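Local coordinates for bacteriocin (Pseudomonas syringae pv. tomato, PDB 4FZL), which kills bacteria as a colicin M-like, calcium-binding toxin that degrades the peptidoglycan precursor lipid II, probably by phosphatase action, at residues A[6-17]-A[37-46]; A[26-35]-A[208-219]. All blocks are in the same frame, centred on the assembly; numbering follows the deposited sequence.

Interaction 1 (A[6-17]-A[37-46])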
# COMPACT_ATOMS: atom_id res chain seq x y z
N VAL A 6 18.39 -20.91 -2.37
CA VAL A 6 17.43 -19.82 -2.49
C VAL A 6 17.43 -19.00 -1.23
O VAL A 6 17.53 -17.72 -1.31
CB VAL A 6 16.00 -20.31 -2.85
CG1 VAL A 6 14.94 -19.18 -2.92
CG2 VAL A 6 16.02 -21.11 -4.18
N ALA A 7 17.36 -19.66 -0.07
CA ALA A 7 17.41 -18.91 1.19
C ALA A 7 18.76 -18.16 1.35
O ALA A 7 18.82 -17.03 1.90
CB ALA A 7 17.18 -19.83 2.40
N THR A 8 19.88 -18.81 0.95
CA THR A 8 21.17 -18.17 0.99
C THR A 8 21.23 -16.82 0.26
O THR A 8 21.71 -15.80 0.82
CB THR A 8 22.25 -19.14 0.51
OG1 THR A 8 22.26 -20.29 1.36
CG2 THR A 8 23.66 -18.48 0.53
N VAL A 9 20.69 -16.81 -0.94
CA VAL A 9 20.61 -15.61 -1.76
C VAL A 9 19.67 -14.58 -1.10
O VAL A 9 20.01 -13.40 -0.97
CB VAL A 9 20.17 -15.94 -3.19
CG1 VAL A 9 19.61 -14.68 -3.99
CG2 VAL A 9 21.35 -16.66 -3.90
N LEU A 10 18.54 -15.04 -0.58
CA LEU A 10 17.68 -14.07 0.11
C LEU A 10 18.47 -13.34 1.23
O LEU A 10 18.31 -12.13 1.37
CB LEU A 10 16.40 -14.69 0.68
CG LEU A 10 15.39 -15.25 -0.27
CD1 LEU A 10 14.23 -16.07 0.44
CD2 LEU A 10 14.72 -14.08 -1.10
N LEU A 11 19.14 -14.10 2.08
CA LEU A 11 19.84 -13.49 3.21
C LEU A 11 20.93 -12.58 2.71
O LEU A 11 21.03 -11.50 3.21
CB LEU A 11 20.41 -14.52 4.16
CG LEU A 11 19.27 -15.20 4.95
CD1 LEU A 11 19.84 -16.34 5.82
CD2 LEU A 11 18.65 -14.16 5.92
N LEU A 12 21.69 -13.00 1.69
CA LEU A 12 22.72 -12.13 1.07
C LEU A 12 22.15 -10.80 0.52
O LEU A 12 22.82 -9.75 0.62
CB LEU A 12 23.46 -12.83 -0.07
CG LEU A 12 24.57 -13.81 0.34
CD1 LEU A 12 25.07 -14.62 -0.85
CD2 LEU A 12 25.76 -13.14 1.00
N GLN A 13 20.92 -10.86 -0.02
CA GLN A 13 20.30 -9.71 -0.64
C GLN A 13 19.50 -8.85 0.37
O GLN A 13 18.91 -7.84 0.01
CB GLN A 13 19.35 -10.18 -1.65
CG GLN A 13 19.88 -10.97 -2.84
CD GLN A 13 20.12 -10.12 -4.05
OE1 GLN A 13 19.35 -10.17 -5.05
NE2 GLN A 13 21.13 -9.27 -3.95
N GLY A 14 19.49 -9.22 1.66
CA GLY A 14 18.73 -8.45 2.64
C GLY A 14 19.10 -6.97 2.76
O GLY A 14 18.16 -6.12 2.88
N ASP A 15 20.39 -6.63 2.71
CA ASP A 15 20.83 -5.24 2.86
C ASP A 15 20.27 -4.39 1.70
O ASP A 15 19.91 -3.20 1.86
CB ASP A 15 22.35 -5.19 2.91
CG ASP A 15 22.96 -5.49 4.31
OD1 ASP A 15 22.21 -5.59 5.33
OD2 ASP A 15 24.18 -5.70 4.34
N LEU A 16 20.23 -4.97 0.52
CA LEU A 16 19.71 -4.27 -0.66
C LEU A 16 18.19 -4.24 -0.69
O LEU A 16 17.61 -3.18 -1.00
CB LEU A 16 20.22 -4.96 -1.94
CG LEU A 16 21.71 -4.71 -2.29
CD1 LEU A 16 22.15 -5.60 -3.44
CD2 LEU A 16 22.01 -3.19 -2.56
N TYR A 17 17.46 -5.37 -0.46
CA TYR A 17 16.02 -5.35 -0.60
C TYR A 17 15.38 -4.58 0.53
O TYR A 17 14.39 -3.94 0.31
CB TYR A 17 15.50 -6.78 -0.58
CG TYR A 17 15.74 -7.60 -1.80
CD1 TYR A 17 15.62 -7.02 -3.05
CD2 TYR A 17 15.91 -8.96 -1.74
CE1 TYR A 17 15.67 -7.77 -4.21
CE2 TYR A 17 15.95 -9.71 -2.92
CZ TYR A 17 15.80 -9.10 -4.14
OH TYR A 17 15.84 -9.85 -5.32
N ILE A 37 12.34 -18.68 -10.36
CA ILE A 37 12.15 -19.11 -8.94
C ILE A 37 12.67 -18.09 -7.94
O ILE A 37 11.92 -17.74 -7.03
CB ILE A 37 12.78 -20.51 -8.66
CG1 ILE A 37 12.02 -21.56 -9.48
CG2 ILE A 37 12.82 -20.83 -7.16
CD1 ILE A 37 12.76 -22.91 -9.52
N GLN A 38 13.93 -17.67 -8.06
CA GLN A 38 14.44 -16.74 -7.11
C GLN A 38 13.63 -15.45 -7.04
O GLN A 38 13.37 -14.93 -5.95
CB GLN A 38 15.89 -16.42 -7.36
CG GLN A 38 16.77 -17.57 -7.07
CD GLN A 38 17.52 -17.46 -5.74
OE1 GLN A 38 17.06 -16.88 -4.72
NE2 GLN A 38 18.72 -17.99 -5.77
N SER A 39 13.23 -14.93 -8.19
CA SER A 39 12.38 -13.76 -8.25
C SER A 39 11.01 -13.93 -7.58
O SER A 39 10.52 -13.04 -6.83
CB SER A 39 12.16 -13.28 -9.70
OG SER A 39 13.32 -12.87 -10.31
N LYS A 40 10.40 -15.08 -7.82
CA LYS A 40 9.05 -15.36 -7.29
C LYS A 40 9.14 -15.55 -5.81
O LYS A 40 8.31 -15.05 -5.04
CB LYS A 40 8.42 -16.54 -7.99
CG LYS A 40 8.00 -16.25 -9.45
CD LYS A 40 7.42 -17.50 -10.07
CE LYS A 40 7.34 -17.44 -11.59
NZ LYS A 40 7.12 -18.77 -12.21
N VAL A 41 10.19 -16.26 -5.40
CA VAL A 41 10.36 -16.49 -3.94
C VAL A 41 10.70 -15.13 -3.20
O VAL A 41 10.14 -14.85 -2.12
CB VAL A 41 11.45 -17.54 -3.61
CG1 VAL A 41 11.77 -17.61 -2.09
CG2 VAL A 41 10.99 -18.89 -4.14
N ALA A 42 11.55 -14.28 -3.81
CA ALA A 42 11.77 -12.93 -3.28
C ALA A 42 10.45 -12.16 -3.15
O ALA A 42 10.14 -11.61 -2.10
CB ALA A 42 12.86 -12.15 -4.08
N LEU A 43 9.63 -12.17 -4.21
CA LEU A 43 8.42 -11.37 -4.21
C LEU A 43 7.46 -11.84 -3.10
O LEU A 43 6.87 -11.04 -2.36
CB LEU A 43 7.77 -11.44 -5.59
CG LEU A 43 6.51 -10.59 -5.72
CD1 LEU A 43 6.72 -9.11 -5.39
CD2 LEU A 43 5.97 -10.70 -7.15
N LYS A 44 7.31 -13.17 -2.98
CA LYS A 44 6.52 -13.70 -1.91
C LYS A 44 7.04 -13.43 -0.49
O LYS A 44 6.27 -13.23 0.45
CB LYS A 44 6.22 -15.20 -2.16
CG LYS A 44 5.24 -15.51 -3.28
CD LYS A 44 4.79 -16.96 -3.44
CE LYS A 44 5.79 -17.75 -4.15
NZ LYS A 44 5.28 -19.18 -4.28
N THR A 45 8.36 -13.38 -0.37
CA THR A 45 8.99 -13.03 0.90
C THR A 45 8.68 -11.55 1.21
O THR A 45 8.43 -11.22 2.39
CB THR A 45 10.50 -13.32 0.88
OG1 THR A 45 10.69 -14.70 0.60
CG2 THR A 45 11.26 -12.84 2.20
N PHE A 46 8.78 -10.67 0.18
CA PHE A 46 8.44 -9.27 0.43
C PHE A 46 7.00 -9.18 0.97
O PHE A 46 6.71 -8.35 1.86
CB PHE A 46 8.54 -8.40 -0.82
CG PHE A 46 9.87 -8.36 -1.51
CD1 PHE A 46 11.08 -8.66 -0.87
CD2 PHE A 46 9.92 -8.03 -2.83
CE1 PHE A 46 12.24 -8.67 -1.56
CE2 PHE A 46 11.12 -7.95 -3.53
CZ PHE A 46 12.29 -8.30 -2.87

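Interaction 2 (A[26-35]-A[208-219])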
# COMPACT_ATOMS: atom_id res chain seq x y z
N PHE A 26 15.50 -5.81 -7.27
CA PHE A 26 14.55 -6.75 -7.72
C PHE A 26 14.42 -6.78 -9.26
O PHE A 26 14.31 -7.87 -9.88
CB PHE A 26 13.21 -6.48 -7.08
CG PHE A 26 12.20 -7.49 -7.47
CD1 PHE A 26 12.32 -8.76 -6.90
CD2 PHE A 26 11.15 -7.23 -8.34
CE1 PHE A 26 11.35 -9.70 -7.23
CE2 PHE A 26 10.24 -8.19 -8.66
CZ PHE A 26 10.33 -9.42 -8.11
N GLN A 27 14.50 -5.60 -9.90
CA GLN A 27 14.52 -5.55 -11.33
C GLN A 27 15.71 -6.35 -11.88
O GLN A 27 15.63 -7.03 -12.84
CB GLN A 27 14.63 -4.08 -11.81
CG GLN A 27 13.36 -3.30 -11.61
CD GLN A 27 13.49 -1.80 -11.86
OE1 GLN A 27 12.48 -1.10 -12.25
NE2 GLN A 27 14.58 -1.29 -11.55
N ASP A 28 16.86 -6.23 -11.26
CA ASP A 28 18.05 -6.93 -11.75
C ASP A 28 17.85 -8.47 -11.57
O ASP A 28 18.23 -9.23 -12.41
CB ASP A 28 19.30 -6.52 -10.98
CG ASP A 28 19.83 -5.11 -11.33
OD1 ASP A 28 19.48 -4.52 -12.36
OD2 ASP A 28 20.68 -4.58 -10.59
N GLN A 29 17.26 -8.88 -10.43
CA GLN A 29 17.06 -10.27 -10.18
C GLN A 29 16.08 -10.82 -11.23
O GLN A 29 16.25 -11.89 -11.77
CB GLN A 29 16.55 -10.51 -8.75
CG GLN A 29 16.00 -11.91 -8.54
CD GLN A 29 17.15 -12.88 -8.51
OE1 GLN A 29 17.87 -12.96 -7.50
NE2 GLN A 29 17.32 -13.67 -9.59
N ALA A 30 15.00 -10.10 -11.46
CA ALA A 30 13.98 -10.56 -12.40
C ALA A 30 14.58 -10.71 -13.80
O ALA A 30 14.30 -11.66 -14.50
CB ALA A 30 12.73 -9.66 -12.40
N ARG A 31 15.42 -9.76 -14.19
CA ARG A 31 16.08 -9.81 -15.47
C ARG A 31 16.97 -11.05 -15.56
O ARG A 31 17.00 -11.75 -16.59
CB ARG A 31 16.91 -8.55 -15.72
CG ARG A 31 17.64 -8.57 -17.07
CD ARG A 31 18.52 -7.34 -17.19
NE ARG A 31 17.74 -6.08 -17.25
CZ ARG A 31 17.18 -5.53 -18.34
NH1 ARG A 31 17.24 -6.12 -19.53
NH2 ARG A 31 16.51 -4.39 -18.21
N ARG A 32 17.69 -11.32 -14.47
CA ARG A 32 18.67 -12.42 -14.45
C ARG A 32 18.03 -13.82 -14.65
O ARG A 32 18.56 -14.66 -15.38
CB ARG A 32 19.57 -12.31 -13.20
CG ARG A 32 20.45 -13.49 -12.89
CD ARG A 32 21.60 -13.02 -11.98
NE ARG A 32 21.07 -12.39 -10.79
CZ ARG A 32 21.06 -11.09 -10.49
NH1 ARG A 32 21.58 -10.15 -11.29
NH2 ARG A 32 20.51 -10.73 -9.33
N ASP A 33 16.88 -14.05 -14.02
CA ASP A 33 16.25 -15.38 -14.06
C ASP A 33 14.94 -15.38 -14.79
O ASP A 33 14.18 -16.36 -14.75
CB ASP A 33 16.11 -16.01 -12.65
CG ASP A 33 15.02 -15.39 -11.81
OD1 ASP A 33 14.41 -14.38 -12.23
OD2 ASP A 33 14.74 -15.95 -10.71
N SER A 34 14.67 -14.30 -15.53
CA SER A 34 13.39 -14.21 -16.30
C SER A 34 12.12 -14.43 -15.45
O SER A 34 11.17 -15.14 -15.86
CB SER A 34 13.34 -15.09 -17.58
OG SER A 34 14.43 -14.77 -18.35
N PHE A 35 12.07 -13.66 -14.35
CA PHE A 35 11.00 -13.80 -13.35
C PHE A 35 10.80 -15.26 -13.03
O PHE A 35 9.73 -15.81 -13.15
CB PHE A 35 9.68 -13.13 -13.77
CG PHE A 35 8.75 -12.95 -12.63
CD1 PHE A 35 9.10 -12.16 -11.55
CD2 PHE A 35 7.55 -13.59 -12.60
CE1 PHE A 35 8.26 -12.03 -10.45
CE2 PHE A 35 6.72 -13.45 -11.52
CZ PHE A 35 7.07 -12.66 -10.44
N LEU A 208 7.45 -0.37 -12.57
CA LEU A 208 8.19 -1.65 -12.77
C LEU A 208 9.31 -1.60 -13.82
O LEU A 208 10.37 -2.27 -13.69
CB LEU A 208 7.26 -2.80 -13.12
CG LEU A 208 6.24 -3.09 -12.03
CD1 LEU A 208 5.29 -4.15 -12.52
CD2 LEU A 208 6.99 -3.50 -10.78
N GLY A 209 9.16 -0.73 -14.80
CA GLY A 209 10.16 -0.59 -15.83
C GLY A 209 9.87 -1.53 -17.01
O GLY A 209 9.01 -2.42 -16.94
N GLU A 210 10.62 -1.34 -18.10
CA GLU A 210 10.33 -2.04 -19.34
C GLU A 210 10.46 -3.55 -19.28
O GLU A 210 9.56 -4.31 -19.62
CB GLU A 210 11.20 -1.46 -20.50
CG GLU A 210 11.10 -2.22 -21.80
CD GLU A 210 12.05 -3.43 -21.87
OE1 GLU A 210 13.22 -3.35 -21.37
OE2 GLU A 210 11.63 -4.47 -22.45
N ASN A 211 11.55 -3.97 -18.68
CA ASN A 211 11.86 -5.40 -18.67
C ASN A 211 10.97 -6.20 -17.76
O ASN A 211 10.37 -7.22 -18.17
CB ASN A 211 13.32 -5.60 -18.30
CG ASN A 211 13.73 -7.06 -18.29
OD1 ASN A 211 13.88 -7.67 -19.36
ND2 ASN A 211 13.91 -7.63 -17.10
N LEU A 212 10.77 -5.68 -16.56
CA LEU A 212 9.92 -6.39 -15.63
C LEU A 212 8.48 -6.40 -16.10
O LEU A 212 7.80 -7.44 -15.99
CB LEU A 212 10.17 -5.85 -14.21
CG LEU A 212 9.40 -6.50 -13.05
CD1 LEU A 212 9.64 -8.03 -12.97
CD2 LEU A 212 9.79 -5.71 -11.77
N THR A 213 8.03 -5.29 -16.66
CA THR A 213 6.63 -5.25 -17.16
C THR A 213 6.49 -6.31 -18.26
O THR A 213 5.51 -7.10 -18.28
CB THR A 213 6.25 -3.88 -17.69
OG1 THR A 213 6.48 -2.91 -16.65
CG2 THR A 213 4.80 -3.88 -18.31
N SER A 214 7.49 -6.40 -19.11
CA SER A 214 7.45 -7.40 -20.16
C SER A 214 7.35 -8.87 -19.61
O SER A 214 6.59 -9.72 -20.08
CB SER A 214 8.68 -7.27 -21.09
OG SER A 214 8.67 -8.31 -22.05
N LEU A 215 8.17 -9.12 -18.61
CA LEU A 215 8.24 -10.46 -17.97
C LEU A 215 6.92 -10.81 -17.28
O LEU A 215 6.43 -11.93 -17.31
CB LEU A 215 9.38 -10.49 -16.95
CG LEU A 215 10.82 -10.54 -17.52
CD1 LEU A 215 11.83 -10.36 -16.41
CD2 LEU A 215 10.99 -11.86 -18.37
N LEU A 216 6.30 -9.83 -16.69
CA LEU A 216 5.09 -10.09 -15.93
C LEU A 216 3.84 -10.11 -16.86
O LEU A 216 2.75 -10.56 -16.49
CB LEU A 216 4.92 -9.02 -14.88
CG LEU A 216 5.13 -9.38 -13.47
CD1 LEU A 216 6.14 -10.45 -13.22
CD2 LEU A 216 5.51 -8.05 -12.90
N SER A 217 4.00 -9.63 -18.08
CA SER A 217 2.86 -9.57 -19.00
C SER A 217 2.41 -11.01 -19.31
O SER A 217 1.29 -11.23 -19.73
CB SER A 217 3.25 -8.86 -20.30
OG SER A 217 4.23 -9.62 -21.03
N ALA A 218 3.32 -11.97 -19.13
CA ALA A 218 3.11 -13.40 -19.42
C ALA A 218 2.46 -14.15 -18.24
O ALA A 218 2.01 -15.27 -18.37
CB ALA A 218 4.46 -14.03 -19.75
N VAL A 219 2.41 -13.51 -17.10
CA VAL A 219 1.97 -14.16 -15.88
C VAL A 219 0.48 -13.86 -15.60
O VAL A 219 0.04 -12.69 -15.76
CB VAL A 219 2.86 -13.69 -14.73
CG1 VAL A 219 2.35 -14.19 -13.39
CG2 VAL A 219 4.27 -14.14 -15.07
O HOH W 1 13.75 -6.20 -14.80
O HOH W 2 14.91 -5.24 -21.60

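Interaction 1 (A[6-17]-A[37-46])
Gln38, Val6 and Leu10 carry most of this helix-helix packing, in which helix 6-12 crosses the first turns of helix 37-54 at -58°, the short-segment axes 10.5 Å apart, within the helical part of this colicin M-like toxin. Gln38 is bent at chi2 (-103°), which swings its amide back toward the other helix and across Val9: OE1 lies 3.4 Å from Val9 CG1, while NE2 touches Val9 CG2. Val6 slides past that glutamine in the opposite direction and meets Val41 tip to tip, CG1 to CG1 at 3.6 Å. One turn on, Leu10 splits its two methyls: CD1 rests against Val41 CG1 and Thr45 OG1, and CD2 lies 3.8 Å from Ala42 CA. Thr45 OG1 donates to Val41 O in its own helix, so this hydroxyl is already bonded where the leucine methyl meets it. Helix 59-70 covers the same spot, with Ile70 on both Leu10 and Thr45. Beyond the break after helix 6-12, Tyr17 and Phe46 form a T-shaped pair, ring centroids 4.8 Å apart and planes at 77°, with Phe46 CZ standing 3.5 Å above the centre of the Tyr17 ring.

Interaction 2 (A[26-35]-A[208-219])
Leu212 and Leu215 supply much of the apolar packing between helix 210-216 and the end of helix 22-33. Leu212 CD1 presses on Ala30 CB at 3.5 Å, and its CD2 touches the edge of the Phe26 ring, near its plane. Leu215 lies where the other helix ends, its CD1 3.4 Å from Ala30 O and its CD2 against Ser34 CA. Ser34 and Phe35 both have positive phi as the chain leaves the helix, and with CG anti to its own backbone nitrogen Phe35 brings its ring to Leu216. There a CH-pi contact forms, Leu216 CD1 sitting 3.4 Å from the Phe35 ring centroid and only 8° off the ring normal. Val219 CG2 approaches the same ring obliquely, and Met105 of helix 96-106 touches Phe35, Leu216 and Val219.

The two helices cross at 51°, with short-segment axes 9.5 Å apart; this helix pair joins the N-terminal helices of the colicin M-like chain to a short helix near its C-terminal end. Gly209 is the N-cap residue of helix 210-216, and its carbonyl oxygen accepts from both Thr213 N and Thr213 OG1, which reach it from opposite faces of its plane.

Polar contacts gather on the solvent side, around Asn211 and Arg31. The Arg31 guanidinium stacks on the Asn211 amide, planes 18° apart, with Asn211 CG 3.7 Å above the guanidinium centre; Asn211 CB lies over the same group, nearest to Arg31 NH2. A water accepts from Asn211 ND2 at 2.7 Å and donates to Gln27 O, linking the Asn211 side-chain amide to the backbone carbonyl of Gln27. A second water accepts from Arg31 NH1 and lies 2.5 Å from Glu210 OE1.

From the N terminus, the chain runs through helices 5-12 and 14-17, turns into helix 22-33, then enters helix 37-54, whose start folds back on the first two helices. Interaction 1 thus closes a short loop of 19 residues that holds the whole of helix 22-33. Interaction 2 takes that intervening helix and ties it to helix 210-216, closing a far longer loop of 172 residues that includes strands of the mixed sheet. Because segment 26-35 lies inside the first loop and 208-219 beyond its far end, the two loops cross rather than nest. Their centres are about 15 Å apart, and they meet where Ser39 OG probably hydrogen-bonds to Asp33 OD1, beside the tight connection between helices 22-33 and 37-54.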